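Local atomic coordinates of eukaryotic translation initiation factor 4 gamma 5 (Trypanosoma cruzi, PDB entry 6OZU), a protein that probably acts as a scaffold in translation initiation, its MIF4G domain being of the kind that typically recruits the eIF4A helicase. Residues Gly140-Thr144 against Leu184-Lys188; Phe201-Glu206 against Thr224-Asp229. One frame throughout, in Å; residues are numbered along the deposited sequence.

Contact 1 (Gly140-Thr144 against Leu184-Lys188); sequences GLLFT and LTCGK
Cys186 presses its sulfur against the backbone of Gly140, 3.7 Å from Cys186 SG to Gly140 CA, where two helices of the all-helical MIF4G domain, 118-144 and 173-186, come together near their C-terminal ends. MIF4G domains are stacks of HEAT-like helices, and this is plain interior packing between two of them. At Gly140 the chains come close because a bare alpha carbon faces the neighbouring helix: the CA atoms of Gly140 and Thr185 are 6.1 Å apart. The same sulfur reaches the Phe143 ring, with Cys186 SG 3.8 Å from Phe143 CD2, as a Cys sulfur-aromatic contact of oblique geometry. Phe143 holds its CG anti to the backbone N (chi1 -171°), which carries the ring toward Cys186. Helix 194-208 closes this inner side, since Phe201 touches both Phe143 and Cys186.

The loose side is the hydroxyl end of Thr185, a partly exposed residue. Thr185 OG1 bonds back to Asn181 O in its own helix and also to a glycerol, probably from the crystallisation liquor, so this polar group adds little to the grip between the helices, which is made by sulfur, ring and methyl groups. The methyl of the same residue turns the other way, into the packing: Thr185 CG2 stands 3.9 Å from Gly140 C. Thr144, one turn on from Gly140 and buried, extends the tight part along helix 118-144. Its side chain crosses that of Thr185 at about a right angle, with Thr144 CG2 and Thr185 CG2 4.1 Å apart. The nearer partner of that Thr144 methyl is a backbone oxygen: Thr144 CG2 lies 3.5 Å from Thr185 O.

Contact 2 (Phe201-Glu206 against Thr224-Asp229); sequences FRAVLE and TVETID
An extended Arg202, with CG anti to the backbone N (chi1 -177°) and the chain straight on to NE, reaches across to Asp229, whose own CG is anti to its carbonyl carbon. The guanidinium meets the carboxylate side-on in a two-bond salt bridge: Arg202 NE to Asp229 OD1 at 2.6 Å and Arg202 NH2 to Asp229 OD2 at 3.1 Å. Both oxygens use their syn lone pairs, and the two planes are only 16° apart. The NH2 bond is the straighter, at 164°. Val225 CG1 lies over one face of the guanidinium, offset toward its rim, and the bent Glu206 chain brings Glu206 OE1 within 3.3 Å of Val225 CG1.

Beside the ion pair, on the side of helix 173-186, helices 194-208 and 215-235 pack as an antiparallel pair, their local axes 10.1 Å apart. Leu205 CD1 touches both Thr224 CG2 and Ile228 CD1, the latter at 3.8 Å, and Ile228 CD1 also meets the edge of the Phe201 ring. Val225 joins this apolar seam to the ion pair, its CG2 lying 3.8 Å from Leu205 CB. The paired bonds should hold the guanidinium's rotation and largely offset the two charges.

In the fold
Contact 1 and contact 2 follow one another along the chain, their centres 12 Å apart, and carry the packing from helix 118-144 through 173-186 and 194-208 to 215-235. Phe201 is the main joint: it belongs to contact 2 and packs on contact 1, with Phe201 CD1 3.6 Å from Cys186 CB and Phe201 CB 3.7 Å from Phe143 CE2. A second link runs from Gly187 O to Ile228 CG1 at 3.7 Å. Contact 1 is the deeper, its centre about 8 Å from the centre of the chain, against about 17 Å for the centre of contact 2.

Contact 1 (Gly140-Thr144 against Leu184-Lys188)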
ATOM      1  N   GLY A 140      -1.797  -1.241   1.406  1.00 44.35           N
ATOM      2  CA  GLY A 140      -2.932  -1.213   2.327  1.00 43.56           C
ATOM      3  C   GLY A 140      -2.879  -0.066   3.313  1.00 45.76           C
ATOM      4  O   GLY A 140      -3.862   0.652   3.488  1.00 44.62           O
ATOM      5  N   LEU A 141      -1.725   0.136   3.941  1.00 42.37           N
ATOM      6  CA  LEU A 141      -1.516   1.254   4.866  1.00 43.44           C
ATOM      7  C   LEU A 141      -1.570   2.634   4.186  1.00 49.99           C
ATOM      8  O   LEU A 141      -2.093   3.591   4.781  1.00 51.33           O
ATOM      9  CB  LEU A 141      -0.200   1.081   5.600  1.00 43.78           C
ATOM     10  CG  LEU A 141      -0.173  -0.121   6.516  1.00 46.80           C
ATOM     11  CD1 LEU A 141       1.192  -0.613   6.692  1.00 47.26           C
ATOM     12  CD2 LEU A 141      -0.826   0.177   7.817  1.00 46.70           C
ATOM     13  N   LEU A 142      -1.064   2.742   2.939  1.00 45.36           N
ATOM     14  CA  LEU A 142      -1.118   4.012   2.206  1.00 44.29           C
ATOM     15  C   LEU A 142      -2.577   4.310   1.890  1.00 51.33           C
ATOM     16  O   LEU A 142      -3.009   5.451   2.020  1.00 54.16           O
ATOM     17  CB  LEU A 142      -0.309   3.966   0.896  1.00 43.36           C
ATOM     18  CG  LEU A 142       1.218   3.966   0.958  1.00 46.11           C
ATOM     19  CD1 LEU A 142       1.801   3.575  -0.380  1.00 44.95           C
ATOM     20  CD2 LEU A 142       1.770   5.340   1.340  1.00 46.12           C
ATOM     21  N   PHE A 143      -3.335   3.280   1.494  1.00 48.34           N
ATOM     22  CA  PHE A 143      -4.757   3.380   1.149  1.00 49.15           C
ATOM     23  C   PHE A 143      -5.660   3.769   2.331  1.00 53.97           C
ATOM     24  O   PHE A 143      -6.480   4.666   2.191  1.00 55.74           O
ATOM     25  CB  PHE A 143      -5.247   2.089   0.474  1.00 50.52           C
ATOM     26  CG  PHE A 143      -6.630   2.194  -0.094  1.00 52.82           C
ATOM     27  CD1 PHE A 143      -6.900   3.068  -1.148  1.00 57.22           C
ATOM     28  CD2 PHE A 143      -7.678   1.452   0.446  1.00 55.31           C
ATOM     29  CE1 PHE A 143      -8.175   3.167  -1.675  1.00 58.31           C
ATOM     30  CE2 PHE A 143      -8.960   1.564  -0.071  1.00 58.29           C
ATOM     31  CZ  PHE A 143      -9.197   2.416  -1.137  1.00 56.49           C
ATOM     32  N   THR A 144      -5.493   3.124   3.485  1.00 50.83           N
ATOM     33  CA  THR A 144      -6.270   3.407   4.702  1.00 51.60           C
ATOM     34  C   THR A 144      -5.980   4.810   5.284  1.00 59.44           C
ATOM     35  O   THR A 144      -6.802   5.353   6.026  1.00 60.80           O
ATOM     36  CB  THR A 144      -6.079   2.291   5.729  1.00 54.20           C
ATOM     37  OG1 THR A 144      -4.697   2.178   6.029  1.00 54.51           O
ATOM     38  CG2 THR A 144      -6.626   0.935   5.254  1.00 48.68           C
ATOM     39  N   LEU A 184      -8.209  -7.736   4.699  1.00 37.77           N
ATOM     40  CA  LEU A 184      -8.362  -7.541   6.140  1.00 39.21           C
ATOM     41  C   LEU A 184      -8.055  -6.100   6.580  1.00 43.84           C
ATOM     42  O   LEU A 184      -8.799  -5.527   7.369  1.00 44.38           O
ATOM     43  CB  LEU A 184      -7.538  -8.588   6.904  1.00 39.40           C
ATOM     44  CG  LEU A 184      -7.767  -8.711   8.377  1.00 44.84           C
ATOM     45  CD1 LEU A 184      -9.238  -9.029   8.703  1.00 46.25           C
ATOM     46  CD2 LEU A 184      -6.909  -9.799   8.932  1.00 46.87           C
ATOM     47  N   THR A 185      -7.039  -5.502   5.980  1.00 40.58           N
ATOM     48  CA  THR A 185      -6.600  -4.127   6.177  1.00 40.80           C
ATOM     49  C   THR A 185      -7.593  -3.080   5.634  1.00 45.53           C
ATOM     50  O   THR A 185      -7.952  -2.152   6.363  1.00 46.41           O
ATOM     51  CB  THR A 185      -5.184  -3.971   5.558  1.00 45.81           C
ATOM     52  OG1 THR A 185      -4.323  -4.975   6.120  1.00 50.12           O
ATOM     53  CG2 THR A 185      -4.585  -2.555   5.736  1.00 38.52           C
ATOM     54  N   CYS A 186      -8.033  -3.232   4.371  1.00 41.61           N
ATOM     55  CA  CYS A 186      -8.861  -2.250   3.675  1.00 42.44           C
ATOM     56  C   CYS A 186     -10.357  -2.514   3.680  1.00 47.54           C
ATOM     57  O   CYS A 186     -11.111  -1.590   3.365  1.00 49.35           O
ATOM     58  CB  CYS A 186      -8.358  -2.074   2.241  1.00 43.23           C
ATOM     59  SG  CYS A 186      -6.577  -1.801   2.100  1.00 46.96           S
ATOM     60  N   GLY A 187     -10.772  -3.753   3.915  1.00 42.58           N
ATOM     61  CA  GLY A 187     -12.175  -4.136   3.835  1.00 42.47           C
ATOM     62  C   GLY A 187     -13.003  -3.966   5.086  1.00 47.93           C
ATOM     63  O   GLY A 187     -14.224  -4.171   5.046  1.00 47.78           O
ATOM     64  N   LYS A 188     -12.351  -3.602   6.210  1.00 45.51           N
ATOM     65  CA  LYS A 188     -13.028  -3.490   7.493  1.00 46.92           C
ATOM     66  C   LYS A 188     -12.403  -2.409   8.351  1.00 52.86           C
ATOM     67  O   LYS A 188     -11.183  -2.298   8.363  1.00 49.92           O
ATOM     68  CB  LYS A 188     -12.944  -4.859   8.206  1.00 48.43           C
ATOM     69  CG  LYS A 188     -14.027  -5.136   9.186  1.00 50.35           C
ATOM     70  CD  LYS A 188     -13.766  -6.390   9.924  1.00 55.31           C
ATOM     71  CE  LYS A 188     -14.798  -6.636  10.986  1.00 48.50           C
ATOM     72  NZ  LYS A 188     -14.706  -8.007  11.527  1.00 49.37           N
TER

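Contact 2 (Phe201-Glu206 against Thr224-Asp229)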
ATOM      1  N   PHE A 201     -12.688   0.784  -1.109  1.00 45.00           N
ATOM      2  CA  PHE A 201     -12.112  -0.531  -1.428  1.00 44.63           C
ATOM      3  C   PHE A 201     -13.158  -1.439  -2.051  1.00 49.56           C
ATOM      4  O   PHE A 201     -12.839  -2.211  -2.947  1.00 50.34           O
ATOM      5  CB  PHE A 201     -11.492  -1.181  -0.183  1.00 45.71           C
ATOM      6  CG  PHE A 201     -10.690  -2.435  -0.462  1.00 46.57           C
ATOM      7  CD1 PHE A 201      -9.475  -2.371  -1.150  1.00 48.37           C
ATOM      8  CD2 PHE A 201     -11.119  -3.672   0.008  1.00 47.60           C
ATOM      9  CE1 PHE A 201      -8.734  -3.532  -1.407  1.00 47.58           C
ATOM     10  CE2 PHE A 201     -10.366  -4.829  -0.235  1.00 49.46           C
ATOM     11  CZ  PHE A 201      -9.172  -4.750  -0.931  1.00 46.50           C
ATOM     12  N   ARG A 202     -14.413  -1.324  -1.590  1.00 46.28           N
ATOM     13  CA  ARG A 202     -15.566  -2.075  -2.111  1.00 45.98           C
ATOM     14  C   ARG A 202     -15.796  -1.699  -3.583  1.00 48.21           C
ATOM     15  O   ARG A 202     -16.036  -2.581  -4.404  1.00 48.70           O
ATOM     16  CB  ARG A 202     -16.814  -1.818  -1.247  1.00 44.82           C
ATOM     17  CG  ARG A 202     -18.029  -2.605  -1.666  1.00 53.36           C
ATOM     18  CD  ARG A 202     -19.289  -2.115  -0.983  1.00 58.73           C
ATOM     19  NE  ARG A 202     -20.447  -2.953  -1.289  1.00 63.59           N
ATOM     20  CZ  ARG A 202     -21.256  -2.839  -2.338  1.00 74.55           C
ATOM     21  NH1 ARG A 202     -21.002  -1.952  -3.288  1.00 68.59           N
ATOM     22  NH2 ARG A 202     -22.299  -3.648  -2.467  1.00 58.42           N
ATOM     23  N   ALA A 203     -15.686  -0.403  -3.899  1.00 43.70           N
ATOM     24  CA  ALA A 203     -15.811   0.170  -5.244  1.00 44.67           C
ATOM     25  C   ALA A 203     -14.760  -0.396  -6.216  1.00 51.57           C
ATOM     26  O   ALA A 203     -15.086  -0.661  -7.373  1.00 54.26           O
ATOM     27  CB  ALA A 203     -15.682   1.678  -5.171  1.00 45.22           C
ATOM     28  N   VAL A 204     -13.511  -0.581  -5.734  1.00 47.38           N
ATOM     29  CA  VAL A 204     -12.369  -1.149  -6.465  1.00 46.95           C
ATOM     30  C   VAL A 204     -12.690  -2.594  -6.858  1.00 51.52           C
ATOM     31  O   VAL A 204     -12.489  -2.973  -8.015  1.00 53.24           O
ATOM     32  CB  VAL A 204     -11.052  -1.017  -5.643  1.00 49.67           C
ATOM     33  CG1 VAL A 204      -9.922  -1.890  -6.201  1.00 49.53           C
ATOM     34  CG2 VAL A 204     -10.612   0.427  -5.597  1.00 49.13           C
ATOM     35  N   LEU A 205     -13.231  -3.375  -5.908  1.00 45.36           N
ATOM     36  CA  LEU A 205     -13.617  -4.756  -6.153  1.00 44.19           C
ATOM     37  C   LEU A 205     -14.775  -4.860  -7.112  1.00 50.64           C
ATOM     38  O   LEU A 205     -14.828  -5.832  -7.856  1.00 52.42           O
ATOM     39  CB  LEU A 205     -13.888  -5.546  -4.857  1.00 42.72           C
ATOM     40  CG  LEU A 205     -12.790  -5.543  -3.786  1.00 44.28           C
ATOM     41  CD1 LEU A 205     -13.218  -6.370  -2.617  1.00 44.34           C
ATOM     42  CD2 LEU A 205     -11.452  -6.041  -4.332  1.00 41.60           C
ATOM     43  N   GLU A 206     -15.677  -3.861  -7.131  1.00 48.25           N
ATOM     44  CA  GLU A 206     -16.819  -3.813  -8.061  1.00 50.27           C
ATOM     45  C   GLU A 206     -16.328  -3.542  -9.482  1.00 55.64           C
ATOM     46  O   GLU A 206     -16.910  -4.076 -10.421  1.00 58.60           O
ATOM     47  CB  GLU A 206     -17.863  -2.766  -7.648  1.00 52.60           C
ATOM     48  CG  GLU A 206     -18.753  -3.177  -6.484  1.00 63.37           C
ATOM     49  CD  GLU A 206     -19.843  -4.201  -6.759  1.00 98.37           C
ATOM     50  OE1 GLU A 206     -20.019  -5.099  -5.906  1.00 95.54           O
ATOM     51  OE2 GLU A 206     -20.520  -4.112  -7.808  1.00105.37           O
ATOM     52  N   THR A 224     -16.605 -11.481  -1.403  1.00 44.87           N
ATOM     53  CA  THR A 224     -15.761 -10.502  -0.712  1.00 44.32           C
ATOM     54  C   THR A 224     -16.550  -9.201  -0.448  1.00 48.93           C
ATOM     55  O   THR A 224     -16.626  -8.752   0.705  1.00 48.03           O
ATOM     56  CB  THR A 224     -14.424 -10.313  -1.454  1.00 55.27           C
ATOM     57  OG1 THR A 224     -13.724 -11.556  -1.462  1.00 52.82           O
ATOM     58  CG2 THR A 224     -13.555  -9.290  -0.812  1.00 51.96           C
ATOM     59  N   VAL A 225     -17.191  -8.645  -1.501  1.00 46.59           N
ATOM     60  CA  VAL A 225     -18.046  -7.451  -1.383  1.00 46.17           C
ATOM     61  C   VAL A 225     -19.188  -7.726  -0.396  1.00 47.80           C
ATOM     62  O   VAL A 225     -19.478  -6.888   0.443  1.00 47.96           O
ATOM     63  CB  VAL A 225     -18.531  -6.936  -2.775  1.00 50.87           C
ATOM     64  CG1 VAL A 225     -19.770  -6.044  -2.714  1.00 51.73           C
ATOM     65  CG2 VAL A 225     -17.402  -6.294  -3.568  1.00 49.52           C
ATOM     66  N   GLU A 226     -19.767  -8.921  -0.447  1.00 44.79           N
ATOM     67  CA  GLU A 226     -20.845  -9.356   0.441  1.00 46.42           C
ATOM     68  C   GLU A 226     -20.402  -9.387   1.916  1.00 52.20           C
ATOM     69  O   GLU A 226     -21.133  -8.904   2.764  1.00 53.84           O
ATOM     70  CB  GLU A 226     -21.353 -10.720  -0.011  1.00 48.76           C
ATOM     71  CG  GLU A 226     -22.745 -11.079   0.464  1.00 62.18           C
ATOM     72  CD  GLU A 226     -23.221 -12.478   0.121  1.00 87.27           C
ATOM     73  OE1 GLU A 226     -24.293 -12.865   0.633  1.00106.44           O
ATOM     74  OE2 GLU A 226     -22.533 -13.187  -0.648  1.00 73.24           O
ATOM     75  N   THR A 227     -19.203  -9.948   2.210  1.00 48.71           N
ATOM     76  CA  THR A 227     -18.608 -10.008   3.555  1.00 47.91           C
ATOM     77  C   THR A 227     -18.272  -8.586   4.050  1.00 50.22           C
ATOM     78  O   THR A 227     -18.508  -8.298   5.230  1.00 52.11           O
ATOM     79  CB  THR A 227     -17.390 -10.930   3.568  1.00 55.96           C
ATOM     80  OG1 THR A 227     -17.754 -12.176   2.985  1.00 59.47           O
ATOM     81  CG2 THR A 227     -16.847 -11.144   4.960  1.00 51.95           C
ATOM     82  N   ILE A 228     -17.723  -7.716   3.163  1.00 42.57           N
ATOM     83  CA  ILE A 228     -17.425  -6.305   3.458  1.00 41.62           C
ATOM     84  C   ILE A 228     -18.728  -5.635   3.933  1.00 48.58           C
ATOM     85  O   ILE A 228     -18.700  -4.929   4.935  1.00 49.89           O
ATOM     86  CB  ILE A 228     -16.817  -5.550   2.228  1.00 42.85           C
ATOM     87  CG1 ILE A 228     -15.346  -5.953   2.015  1.00 41.40           C
ATOM     88  CG2 ILE A 228     -16.939  -3.999   2.377  1.00 43.68           C
ATOM     89  CD1 ILE A 228     -14.654  -5.376   0.748  1.00 38.73           C
ATOM     90  N   ASP A 229     -19.847  -5.853   3.196  1.00 45.56           N
ATOM     91  CA  ASP A 229     -21.187  -5.321   3.459  1.00 47.40           C
ATOM     92  C   ASP A 229     -21.742  -5.814   4.801  1.00 51.73           C
ATOM     93  O   ASP A 229     -22.245  -5.017   5.587  1.00 51.71           O
ATOM     94  CB  ASP A 229     -22.154  -5.740   2.340  1.00 50.45           C
ATOM     95  CG  ASP A 229     -22.021  -5.011   1.019  1.00 61.47           C
ATOM     96  OD1 ASP A 229     -21.232  -4.043   0.951  1.00 62.12           O
ATOM     97  OD2 ASP A 229     -22.723  -5.400   0.058  1.00 68.55           O
TER